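Local coordinates for protein copper-containing nitrite reductase (PDB 6HBE) that probably reduces nitrite to nitric oxide with electrons from a cytochrome c, working as a copper-containing homotrimer with three domains per subunit, at residues Y142-E147 / I221-Y226; P152-Y157 / I192-G197; G197-I202 / V250-V255. All blocks are in the same frame, centred on the assembly; numbering follows the deposited sequence.

How the contacts relate
Followed from the N terminus, the chain first passes helix 143-148, the opening half of contact 1, and then strand 154-163, where contact 2 begins. Contact 2 closes at 192-197, and Gly197, shared by contacts 2 and 3, opens contact 3 as the chain enters strand 199-208. The loop of contact 1 closes only at 221-226, so contact 2 lies wholly within it. Contact 3, opened before contact 1 closes, itself closes only at 250-255, so the two cross. Contact 3 joins two strands inside one sheet, contact 1 lays a helix against that sheet, and contact 2 ties it to the opposing sheet. A salt bridge from Glu223 to Arg254 links contacts 1 and 3.

Contact 1. Residues Y142-E147 / I221-Y226; sequences YRMERE and IFEYMY
Tyr142, the N-cap residue of helix 143-148, turns its ring edge toward the face of Tyr226 in strand 222-227 of the cupredoxin-type sheet it covers. Its CD1 stands over the centre of that ring; the edge-to-face pair is tilted, with planes 51° apart and centroids separated by 4.8 Å. The Tyr142 hydroxyl bonds to Gly229 O.

At the first turn of the helix, Arg143 N donates to Tyr226 OH at 2.9 Å, and this hydroxyl is also bonded to Glu252 of strand 248-254. The Arg143 side chain leaves with CG anti to the backbone N (chi1 177°) and runs extended to NE, a course that carries it across the face of Tyr224. There Arg143 CD makes a CH-pi contact 4.0 Å from the Tyr224 ring centroid. Farther out, Tyr224 CE1 lies under one face of the guanidinium, and NH2 adds a weak bond to Tyr224 OH.

Met144 brings CB to the edge of the same ring, 3.9 Å from Tyr224 CD2. Its chain bends to put CE against the carboxylate of Glu223, which is paired with Arg254 and with Tyr224 forms a classic beta bulge opposite Glu252.

One turn on, Glu147 meets Tyr224 from the opposite direction. Glu147 OE1 accepts a hydrogen bond from Tyr224 OH at 2.7 Å through its syn lone pair, while Glu147 OE2 forms a salt bridge with Arg143 NE at 3.0 Å. The nearby arginine probably helps to keep this carboxylate ionised, and Tyr224 OH sits between a carboxylate that accepts its bond and an arginine that crosses its ring.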
loop_
_atom_site.group_PDB
_atom_site.type_symbol
_atom_site.label_atom_id
_atom_site.label_comp_id
_atom_site.label_asym_id
_atom_site.label_seq_id
_atom_site.Cartn_x
_atom_site.Cartn_y
_atom_site.Cartn_z
ATOM N N TYR C 142 -23.385 -20.506 15.619
ATOM C CA TYR C 142 -23.464 -19.705 14.383
ATOM C C TYR C 142 -24.733 -20.098 13.606
ATOM O O TYR C 142 -25.283 -21.198 13.792
ATOM C CB TYR C 142 -22.187 -19.905 13.509
ATOM C CG TYR C 142 -20.893 -19.369 14.140
ATOM C CD1 TYR C 142 -20.616 -17.992 14.177
ATOM C CD2 TYR C 142 -19.950 -20.235 14.677
ATOM C CE1 TYR C 142 -19.435 -17.511 14.757
ATOM C CE2 TYR C 142 -18.774 -19.771 15.255
ATOM C CZ TYR C 142 -18.509 -18.414 15.295
ATOM O OH TYR C 142 -17.335 -17.984 15.888
ATOM N N ARG C 143 -25.206 -19.203 12.746
ATOM C CA ARG C 143 -26.517 -19.349 12.121
ATOM C C ARG C 143 -26.721 -20.622 11.275
ATOM O O ARG C 143 -27.781 -21.272 11.396
ATOM C CB ARG C 143 -26.854 -18.082 11.337
ATOM C CG ARG C 143 -28.161 -18.126 10.575
ATOM C CD ARG C 143 -28.588 -16.737 10.151
ATOM N NE ARG C 143 -29.439 -16.795 8.980
ATOM C CZ ARG C 143 -29.887 -15.737 8.324
ATOM N NH1 ARG C 143 -29.606 -14.510 8.745
ATOM N NH2 ARG C 143 -30.627 -15.916 7.237
ATOM N N MET C 144 -25.742 -20.995 10.437
ATOM C CA MET C 144 -25.871 -22.193 9.596
ATOM C C MET C 144 -25.855 -23.491 10.427
ATOM O O MET C 144 -26.520 -24.462 10.069
ATOM C CB MET C 144 -24.802 -22.263 8.486
ATOM C CG MET C 144 -25.090 -23.329 7.407
ATOM S SD MET C 144 -23.896 -23.315 6.025
ATOM C CE MET C 144 -24.474 -21.875 5.117
ATOM N N GLU C 145 -25.091 -23.532 11.515
ATOM C CA GLU C 145 -25.161 -24.681 12.440
ATOM C C GLU C 145 -26.555 -24.784 13.070
ATOM O O GLU C 145 -27.146 -25.859 13.092
ATOM C CB GLU C 145 -24.100 -24.607 13.540
ATOM C CG GLU C 145 -24.240 -25.707 14.609
ATOM C CD GLU C 145 -22.962 -26.011 15.396
ATOM O OE1 GLU C 145 -21.887 -25.400 15.170
ATOM O OE2 GLU C 145 -23.033 -26.907 16.264
ATOM N N ARG C 146 -27.082 -23.672 13.550
ATOM C CA ARG C 146 -28.424 -23.658 14.147
ATOM C C ARG C 146 -29.449 -24.160 13.129
ATOM O O ARG C 146 -30.171 -25.123 13.411
ATOM C CB ARG C 146 -28.801 -22.264 14.670
ATOM C CG ARG C 146 -30.197 -22.204 15.291
ATOM C CD ARG C 146 -30.565 -20.859 15.926
ATOM N NE ARG C 146 -30.667 -19.761 14.952
ATOM C CZ ARG C 146 -29.794 -18.762 14.765
ATOM N NH1 ARG C 146 -28.672 -18.646 15.475
ATOM N NH2 ARG C 146 -30.054 -17.852 13.828
ATOM N N GLU C 147 -29.476 -23.530 11.950
ATOM C CA GLU C 147 -30.396 -23.893 10.853
ATOM C C GLU C 147 -30.319 -25.342 10.374
ATOM O O GLU C 147 -31.352 -25.927 10.065
ATOM C CB GLU C 147 -30.232 -22.947 9.640
ATOM C CG GLU C 147 -30.735 -21.516 9.895
ATOM C CD GLU C 147 -30.393 -20.534 8.776
ATOM O OE1 GLU C 147 -29.582 -20.849 7.885
ATOM O OE2 GLU C 147 -30.942 -19.435 8.761
ATOM N N ILE C 221 -20.394 -17.818 -3.251
ATOM C CA ILE C 221 -20.793 -16.581 -2.569
ATOM C C ILE C 221 -20.990 -16.991 -1.127
ATOM O O ILE C 221 -21.822 -17.869 -0.868
ATOM C CB ILE C 221 -22.110 -15.988 -3.175
ATOM C CG1 ILE C 221 -21.865 -15.578 -4.633
ATOM C CG2 ILE C 221 -22.599 -14.774 -2.406
ATOM C CD1 ILE C 221 -23.076 -15.059 -5.389
ATOM N N PHE C 222 -20.223 -16.391 -0.202
ATOM C CA PHE C 222 -20.267 -16.761 1.213
ATOM C C PHE C 222 -21.644 -16.439 1.791
ATOM O O PHE C 222 -22.144 -15.315 1.678
ATOM C CB PHE C 222 -19.175 -16.058 2.063
ATOM C CG PHE C 222 -17.755 -16.304 1.598
ATOM C CD1 PHE C 222 -17.308 -17.579 1.329
ATOM C CD2 PHE C 222 -16.861 -15.255 1.498
ATOM C CE1 PHE C 222 -15.992 -17.818 0.931
ATOM C CE2 PHE C 222 -15.547 -15.477 1.089
ATOM C CZ PHE C 222 -15.106 -16.766 0.828
ATOM N N GLU C 223 -22.261 -17.432 2.420
ATOM C CA GLU C 223 -23.641 -17.272 2.878
ATOM C C GLU C 223 -23.735 -16.369 4.107
ATOM O O GLU C 223 -24.541 -15.421 4.131
ATOM C CB GLU C 223 -24.274 -18.635 3.133
ATOM C CG GLU C 223 -24.116 -19.559 1.909
ATOM C CD GLU C 223 -25.029 -20.750 1.917
ATOM O OE1 GLU C 223 -26.232 -20.566 2.204
ATOM O OE2 GLU C 223 -24.541 -21.864 1.631
ATOM N N TYR C 224 -22.934 -16.679 5.125
ATOM C CA TYR C 224 -22.903 -15.901 6.374
ATOM C C TYR C 224 -21.452 -15.665 6.790
ATOM O O TYR C 224 -20.667 -16.584 6.749
ATOM C CB TYR C 224 -23.603 -16.654 7.519
ATOM C CG TYR C 224 -25.001 -17.170 7.221
ATOM C CD1 TYR C 224 -25.994 -16.330 6.713
ATOM C CD2 TYR C 224 -25.347 -18.503 7.503
ATOM C CE1 TYR C 224 -27.287 -16.806 6.435
ATOM C CE2 TYR C 224 -26.641 -18.995 7.231
ATOM C CZ TYR C 224 -27.601 -18.145 6.695
ATOM O OH TYR C 224 -28.876 -18.632 6.448
ATOM N N MET C 225 -21.125 -14.454 7.233
ATOM C CA MET C 225 -19.805 -14.129 7.770
ATOM C C MET C 225 -19.952 -13.348 9.071
ATOM O O MET C 225 -20.888 -12.600 9.230
ATOM C CB MET C 225 -18.982 -13.290 6.785
ATOM C CG MET C 225 -19.122 -13.677 5.337
ATOM S SD MET C 225 -17.867 -12.990 4.240
ATOM C CE MET C 225 -18.071 -11.241 4.535
ATOM N N TYR C 226 -18.982 -13.505 9.966
ATOM C CA TYR C 226 -19.002 -12.872 11.275
ATOM C C TYR C 226 -17.696 -12.122 11.493
ATOM O O TYR C 226 -16.636 -12.744 11.616
ATOM C CB TYR C 226 -19.228 -13.938 12.356
ATOM C CG TYR C 226 -20.415 -14.828 12.047
ATOM C CD1 TYR C 226 -20.262 -15.993 11.287
ATOM C CD2 TYR C 226 -21.695 -14.504 12.499
ATOM C CE1 TYR C 226 -21.360 -16.804 10.982
ATOM C CE2 TYR C 226 -22.789 -15.307 12.203
ATOM C CZ TYR C 226 -22.628 -16.450 11.457
ATOM O OH TYR C 226 -23.710 -17.252 11.160
#

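Contact 2. Residues P152-Y157 / I192-G197; sequences PDLKLY and IPVRPG
Leu156 and Ile192 meet between the two sheets of a cupredoxin-type beta sandwich, strand 154-163 belonging to one sheet and strand 192-194 to the edge of the other. The short strand axes come no nearer than 9.7 Å and run at 154° to each other, and the segments meet mainly through apolar side chains, with no hydrogen bond between them.

The tight part is apolar and buried. Leu156 and Ile192 lie alongside each other, running opposite ways, and Leu156 CD2 rests on Ile192 CG2 at 3.9 Å. Ile192 holds CG2 anti to its backbone N (CG1 has chi1 -64°), and this branch is the one that meets the leucines. Leu154, two residues before Leu156 and so on the same face of its strand, lies roughly perpendicular to Val194. Leu280 of strand 277-282 packs on both Leu156 and Ile192, and Leu200 touches Leu154 from the neighbouring strand.

Toward Asp153 and Arg195 the contact loosens and becomes polar. Both residues are partly exposed, whereas the two leucines, Ile192 and Val194 are buried. Their charged ends are opposite in sign but stay 6.5 Å apart, measured from Asp153 OD1 to Arg195 NH1. Each turns to other partners: Asp153 OD2 makes a salt bridge with Arg150 and takes the backbone N-H of Tyr199, while Arg195 NE donates to Ala286 O.

The centre of the packing is a single methyl: Leu154 CD2 lies 4.3 Å from Ile192 CG2, 4.2 Å from Val194 CG1 and 3.8 Å from Pro193 O.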
loop_
_atom_site.group_PDB
_atom_site.type_symbol
_atom_site.label_atom_id
_atom_site.label_comp_id
_atom_site.label_asym_id
_atom_site.label_seq_id
_atom_site.Cartn_x
_atom_site.Cartn_y
_atom_site.Cartn_z
ATOM N N PRO C 152 -20.161 -28.369 11.373
ATOM C CA PRO C 152 -19.577 -28.393 10.036
ATOM C C PRO C 152 -19.139 -29.780 9.616
ATOM O O PRO C 152 -18.689 -30.547 10.460
ATOM C CB PRO C 152 -18.335 -27.499 10.170
ATOM C CG PRO C 152 -18.616 -26.597 11.325
ATOM C CD PRO C 152 -19.527 -27.370 12.257
ATOM N N ASP C 153 -19.240 -30.080 8.328
ATOM C CA ASP C 153 -18.609 -31.260 7.765
ATOM C C ASP C 153 -17.083 -31.157 7.729
ATOM O O ASP C 153 -16.414 -32.154 7.881
ATOM C CB ASP C 153 -19.174 -31.546 6.365
ATOM C CG ASP C 153 -20.680 -31.835 6.401
ATOM O OD1 ASP C 153 -21.085 -32.754 7.132
ATOM O OD2 ASP C 153 -21.466 -31.129 5.751
ATOM N N LEU C 154 -16.528 -29.955 7.527
ATOM C CA LEU C 154 -15.086 -29.725 7.667
ATOM C C LEU C 154 -14.829 -28.269 8.138
ATOM O O LEU C 154 -15.454 -27.330 7.631
ATOM C CB LEU C 154 -14.379 -29.985 6.338
ATOM C CG LEU C 154 -12.853 -29.936 6.266
ATOM C CD1 LEU C 154 -12.128 -30.949 7.163
ATOM C CD2 LEU C 154 -12.439 -30.140 4.827
ATOM N N LYS C 155 -13.932 -28.125 9.118
ATOM C CA LYS C 155 -13.420 -26.814 9.569
ATOM C C LYS C 155 -12.058 -26.569 8.939
ATOM O O LYS C 155 -11.206 -27.462 8.925
ATOM C CB LYS C 155 -13.309 -26.784 11.086
ATOM C CG LYS C 155 -14.659 -26.837 11.796
ATOM C CD LYS C 155 -14.454 -26.887 13.307
ATOM C CE LYS C 155 -15.770 -26.668 14.060
ATOM N NZ LYS C 155 -15.544 -26.693 15.529
ATOM N N LEU C 156 -11.854 -25.343 8.448
ATOM C CA LEU C 156 -10.622 -24.935 7.800
ATOM C C LEU C 156 -10.140 -23.683 8.556
ATOM O O LEU C 156 -10.886 -22.709 8.642
ATOM C CB LEU C 156 -10.878 -24.583 6.347
ATOM C CG LEU C 156 -11.485 -25.670 5.440
ATOM C CD1 LEU C 156 -11.657 -25.109 4.045
ATOM C CD2 LEU C 156 -10.599 -26.910 5.383
ATOM N N TYR C 157 -8.929 -23.748 9.101
ATOM C CA TYR C 157 -8.296 -22.633 9.832
ATOM C C TYR C 157 -7.146 -22.094 8.983
ATOM O O TYR C 157 -6.197 -22.847 8.644
ATOM C CB TYR C 157 -7.818 -23.097 11.200
ATOM C CG TYR C 157 -8.891 -23.663 12.143
ATOM C CD1 TYR C 157 -9.185 -25.033 12.152
ATOM C CD2 TYR C 157 -9.510 -22.878 13.087
ATOM C CE1 TYR C 157 -10.100 -25.585 13.037
ATOM C CE2 TYR C 157 -10.418 -23.417 13.988
ATOM C CZ TYR C 157 -10.717 -24.790 13.946
ATOM O OH TYR C 157 -11.628 -25.362 14.816
ATOM N N ILE C 192 -7.157 -29.251 -0.936
ATOM C CA ILE C 192 -7.983 -29.666 0.219
ATOM C C ILE C 192 -9.253 -30.445 -0.241
ATOM O O ILE C 192 -10.097 -29.888 -0.957
ATOM C CB ILE C 192 -8.373 -28.448 1.068
ATOM C CG1 ILE C 192 -7.135 -27.780 1.680
ATOM C CG2 ILE C 192 -9.381 -28.829 2.158
ATOM C CD1 ILE C 192 -7.393 -26.372 2.208
ATOM N N PRO C 193 -9.377 -31.747 0.111
ATOM C CA PRO C 193 -10.547 -32.491 -0.399
ATOM C C PRO C 193 -11.838 -32.083 0.308
ATOM O O PRO C 193 -11.858 -31.998 1.521
ATOM C CB PRO C 193 -10.201 -33.978 -0.078
ATOM C CG PRO C 193 -8.703 -33.996 0.101
ATOM C CD PRO C 193 -8.402 -32.656 0.745
ATOM N N VAL C 194 -12.889 -31.823 -0.474
ATOM C CA VAL C 194 -14.234 -31.534 0.026
ATOM C C VAL C 194 -15.249 -32.272 -0.859
ATOM O O VAL C 194 -14.898 -32.776 -1.912
ATOM C CB VAL C 194 -14.547 -30.006 0.038
ATOM C CG1 VAL C 194 -13.508 -29.233 0.888
ATOM C CG2 VAL C 194 -14.693 -29.419 -1.364
ATOM N N ARG C 195 -16.493 -32.336 -0.411
ATOM C CA ARG C 195 -17.600 -32.914 -1.186
ATOM C C ARG C 195 -18.639 -31.841 -1.560
ATOM O O ARG C 195 -18.976 -30.978 -0.720
ATOM C CB ARG C 195 -18.340 -33.977 -0.367
ATOM C CG ARG C 195 -17.479 -35.126 0.133
ATOM C CD ARG C 195 -18.351 -36.155 0.865
ATOM N NE ARG C 195 -17.524 -37.172 1.505
ATOM C CZ ARG C 195 -17.824 -37.832 2.634
ATOM N NH1 ARG C 195 -18.967 -37.618 3.301
ATOM N NH2 ARG C 195 -16.947 -38.715 3.119
ATOM N N PRO C 196 -19.231 -31.944 -2.771
ATOM C CA PRO C 196 -20.401 -31.129 -3.083
ATOM C C PRO C 196 -21.471 -31.280 -2.014
ATOM O O PRO C 196 -21.646 -32.394 -1.495
ATOM C CB PRO C 196 -20.874 -31.684 -4.432
ATOM C CG PRO C 196 -19.661 -32.270 -5.042
ATOM C CD PRO C 196 -18.878 -32.846 -3.892
ATOM N N GLY C 197 -22.110 -30.171 -1.641
ATOM C CA GLY C 197 -23.051 -30.120 -0.516
ATOM C C GLY C 197 -22.465 -30.001 0.891
ATOM O O GLY C 197 -23.212 -29.778 1.813
#

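Contact 3. Residues G197-I202 / V250-V255; sequences GDYLRI and VIEWRV
Gly197-Ile202 and Val250-Val255 run antiparallel and are tied by six backbone hydrogen bonds, with Leu200-Trp253 and Ile202-Ile251 as hydrogen-bonded pairs and Tyr199-Arg254 and Arg201-Glu252 as non-hydrogen-bonded ones. Gly197 N, donating to Val255 O at 2.8 Å, completes the ladder.

On one face, Tyr199 rises from the sheet and leans toward Glu252, its CG anti to the backbone N (chi1 162°), and its OH donates a hydrogen bond to Glu252 OE2 at 2.6 Å, on the anti side of the carboxylate. Arg201 NH1 donates to the same hydroxyl at 2.9 Å from Tyr199 OH; it stays 4.2 Å from Glu252 OE2 and has its salt bridge with Glu145. A phenylalanine in place of Tyr199 lacks the hydroxyl that bridges them, and Glu252 OE2 and Arg201 NH1 would probably each lose a hydrogen-bond partner and be less firmly fixed.

On the other face, Leu200 CD1 touches Val255 CG2 at 3.8 Å and lies beside the Trp253 ring, whose NE1 bonds to Asn83 of the second subunit. The pair lies in the middle of one sheet of a cupredoxin-type beta sandwich, its Tyr199 face covered by helix 143-148.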
loop_
_atom_site.group_PDB
_atom_site.type_symbol
_atom_site.label_atom_id
_atom_site.label_comp_id
_atom_site.label_asym_id
_atom_site.label_seq_id
_atom_site.Cartn_x
_atom_site.Cartn_y
_atom_site.Cartn_z
ATOM N N GLY C 197 -22.110 -30.171 -1.641
ATOM C CA GLY C 197 -23.051 -30.120 -0.516
ATOM C C GLY C 197 -22.465 -30.001 0.891
ATOM O O GLY C 197 -23.212 -29.778 1.813
ATOM N N ASP C 198 -21.152 -30.162 1.097
ATOM C CA ASP C 198 -20.563 -30.006 2.458
ATOM C C ASP C 198 -20.847 -28.624 3.067
ATOM O O ASP C 198 -20.743 -27.576 2.364
ATOM C CB ASP C 198 -19.021 -30.130 2.424
ATOM C CG ASP C 198 -18.518 -31.535 2.539
ATOM O OD1 ASP C 198 -19.290 -32.469 2.876
ATOM O OD2 ASP C 198 -17.301 -31.702 2.269
ATOM N N TYR C 199 -21.168 -28.616 4.357
ATOM C CA TYR C 199 -21.169 -27.388 5.164
ATOM C C TYR C 199 -19.738 -27.125 5.671
ATOM O O TYR C 199 -19.228 -27.857 6.540
ATOM C CB TYR C 199 -22.195 -27.513 6.304
ATOM C CG TYR C 199 -22.072 -26.569 7.492
ATOM C CD1 TYR C 199 -21.487 -25.281 7.389
ATOM C CD2 TYR C 199 -22.597 -26.944 8.744
ATOM C CE1 TYR C 199 -21.384 -24.452 8.494
ATOM C CE2 TYR C 199 -22.499 -26.104 9.854
ATOM C CZ TYR C 199 -21.916 -24.853 9.722
ATOM O OH TYR C 199 -21.836 -24.043 10.836
ATOM N N LEU C 200 -19.084 -26.100 5.099
ATOM C CA LEU C 200 -17.749 -25.675 5.548
ATOM C C LEU C 200 -17.822 -24.502 6.518
ATOM O O LEU C 200 -18.631 -23.595 6.325
ATOM C CB LEU C 200 -16.868 -25.279 4.345
ATOM C CG LEU C 200 -16.681 -26.322 3.239
ATOM C CD1 LEU C 200 -15.683 -25.813 2.202
ATOM C CD2 LEU C 200 -16.217 -27.696 3.730
ATOM N N ARG C 201 -16.968 -24.508 7.547
ATOM C CA ARG C 201 -16.757 -23.305 8.386
ATOM C C ARG C 201 -15.263 -22.916 8.340
ATOM O O ARG C 201 -14.397 -23.731 8.649
ATOM C CB ARG C 201 -17.281 -23.481 9.820
ATOM C CG ARG C 201 -17.403 -22.163 10.618
ATOM C CD ARG C 201 -18.526 -22.231 11.651
ATOM N NE ARG C 201 -18.139 -22.984 12.843
ATOM C CZ ARG C 201 -18.924 -23.801 13.570
ATOM N NH1 ARG C 201 -20.195 -24.049 13.253
ATOM N NH2 ARG C 201 -18.408 -24.374 14.650
ATOM N N ILE C 202 -14.983 -21.669 7.922
ATOM C CA ILE C 202 -13.617 -21.179 7.671
ATOM C C ILE C 202 -13.322 -20.166 8.790
ATOM O O ILE C 202 -14.146 -19.290 9.077
ATOM C CB ILE C 202 -13.488 -20.522 6.273
ATOM C CG1 ILE C 202 -13.848 -21.534 5.164
ATOM C CG2 ILE C 202 -12.069 -19.978 6.034
ATOM C CD1 ILE C 202 -14.139 -20.899 3.820
ATOM N N VAL C 250 -15.143 -15.391 10.805
ATOM C CA VAL C 250 -15.681 -16.768 10.604
ATOM C C VAL C 250 -16.683 -16.743 9.426
ATOM O O VAL C 250 -17.498 -15.832 9.323
ATOM C CB VAL C 250 -16.336 -17.328 11.890
ATOM C CG1 VAL C 250 -17.048 -18.644 11.639
ATOM C CG2 VAL C 250 -15.270 -17.534 12.953
ATOM N N ILE C 251 -16.561 -17.701 8.507
ATOM C CA ILE C 251 -17.379 -17.760 7.292
ATOM C C ILE C 251 -18.070 -19.154 7.245
ATOM O O ILE C 251 -17.415 -20.171 7.451
ATOM C CB ILE C 251 -16.469 -17.557 6.061
ATOM C CG1 ILE C 251 -15.887 -16.122 6.055
ATOM C CG2 ILE C 251 -17.188 -17.864 4.751
ATOM C CD1 ILE C 251 -14.616 -16.011 5.213
ATOM N N GLU C 252 -19.380 -19.168 6.993
ATOM C CA GLU C 252 -20.154 -20.393 6.739
ATOM C C GLU C 252 -20.608 -20.415 5.267
ATOM O O GLU C 252 -21.176 -19.434 4.788
ATOM C CB GLU C 252 -21.378 -20.414 7.669
ATOM C CG GLU C 252 -21.044 -20.500 9.143
ATOM C CD GLU C 252 -22.303 -20.563 10.018
ATOM O OE1 GLU C 252 -23.137 -19.656 9.949
ATOM O OE2 GLU C 252 -22.454 -21.539 10.772
ATOM N N TRP C 253 -20.337 -21.514 4.560
ATOM C CA TRP C 253 -20.658 -21.660 3.156
ATOM C C TRP C 253 -20.870 -23.151 2.860
ATOM O O TRP C 253 -20.107 -23.993 3.335
ATOM C CB TRP C 253 -19.486 -21.089 2.284
ATOM C CG TRP C 253 -19.589 -21.278 0.766
ATOM C CD1 TRP C 253 -20.524 -20.738 -0.077
ATOM C CD2 TRP C 253 -18.668 -21.992 -0.075
ATOM N NE1 TRP C 253 -20.279 -21.130 -1.375
ATOM C CE2 TRP C 253 -19.152 -21.904 -1.396
ATOM C CE3 TRP C 253 -17.537 -22.774 0.177
ATOM C CZ2 TRP C 253 -18.494 -22.504 -2.477
ATOM C CZ3 TRP C 253 -16.886 -23.367 -0.899
ATOM C CH2 TRP C 253 -17.378 -23.241 -2.204
ATOM N N ARG C 254 -21.895 -23.463 2.074
ATOM C CA ARG C 254 -22.072 -24.812 1.513
ATOM C C ARG C 254 -21.450 -24.927 0.146
ATOM O O ARG C 254 -21.646 -24.057 -0.699
ATOM C CB ARG C 254 -23.547 -25.188 1.445
ATOM C CG ARG C 254 -24.085 -25.494 2.835
ATOM C CD ARG C 254 -25.586 -25.524 2.897
ATOM N NE ARG C 254 -26.181 -24.203 2.721
ATOM C CZ ARG C 254 -27.425 -23.881 3.075
ATOM N NH1 ARG C 254 -28.231 -24.775 3.641
ATOM N NH2 ARG C 254 -27.875 -22.652 2.858
ATOM N N VAL C 255 -20.717 -26.008 -0.076
ATOM C CA VAL C 255 -20.126 -26.290 -1.376
ATOM C C VAL C 255 -21.334 -26.570 -2.311
ATOM O O VAL C 255 -22.176 -27.435 -1.975
ATOM C CB VAL C 255 -19.170 -27.502 -1.351
ATOM C CG1 VAL C 255 -18.562 -27.735 -2.721
ATOM C CG2 VAL C 255 -18.021 -27.331 -0.355
#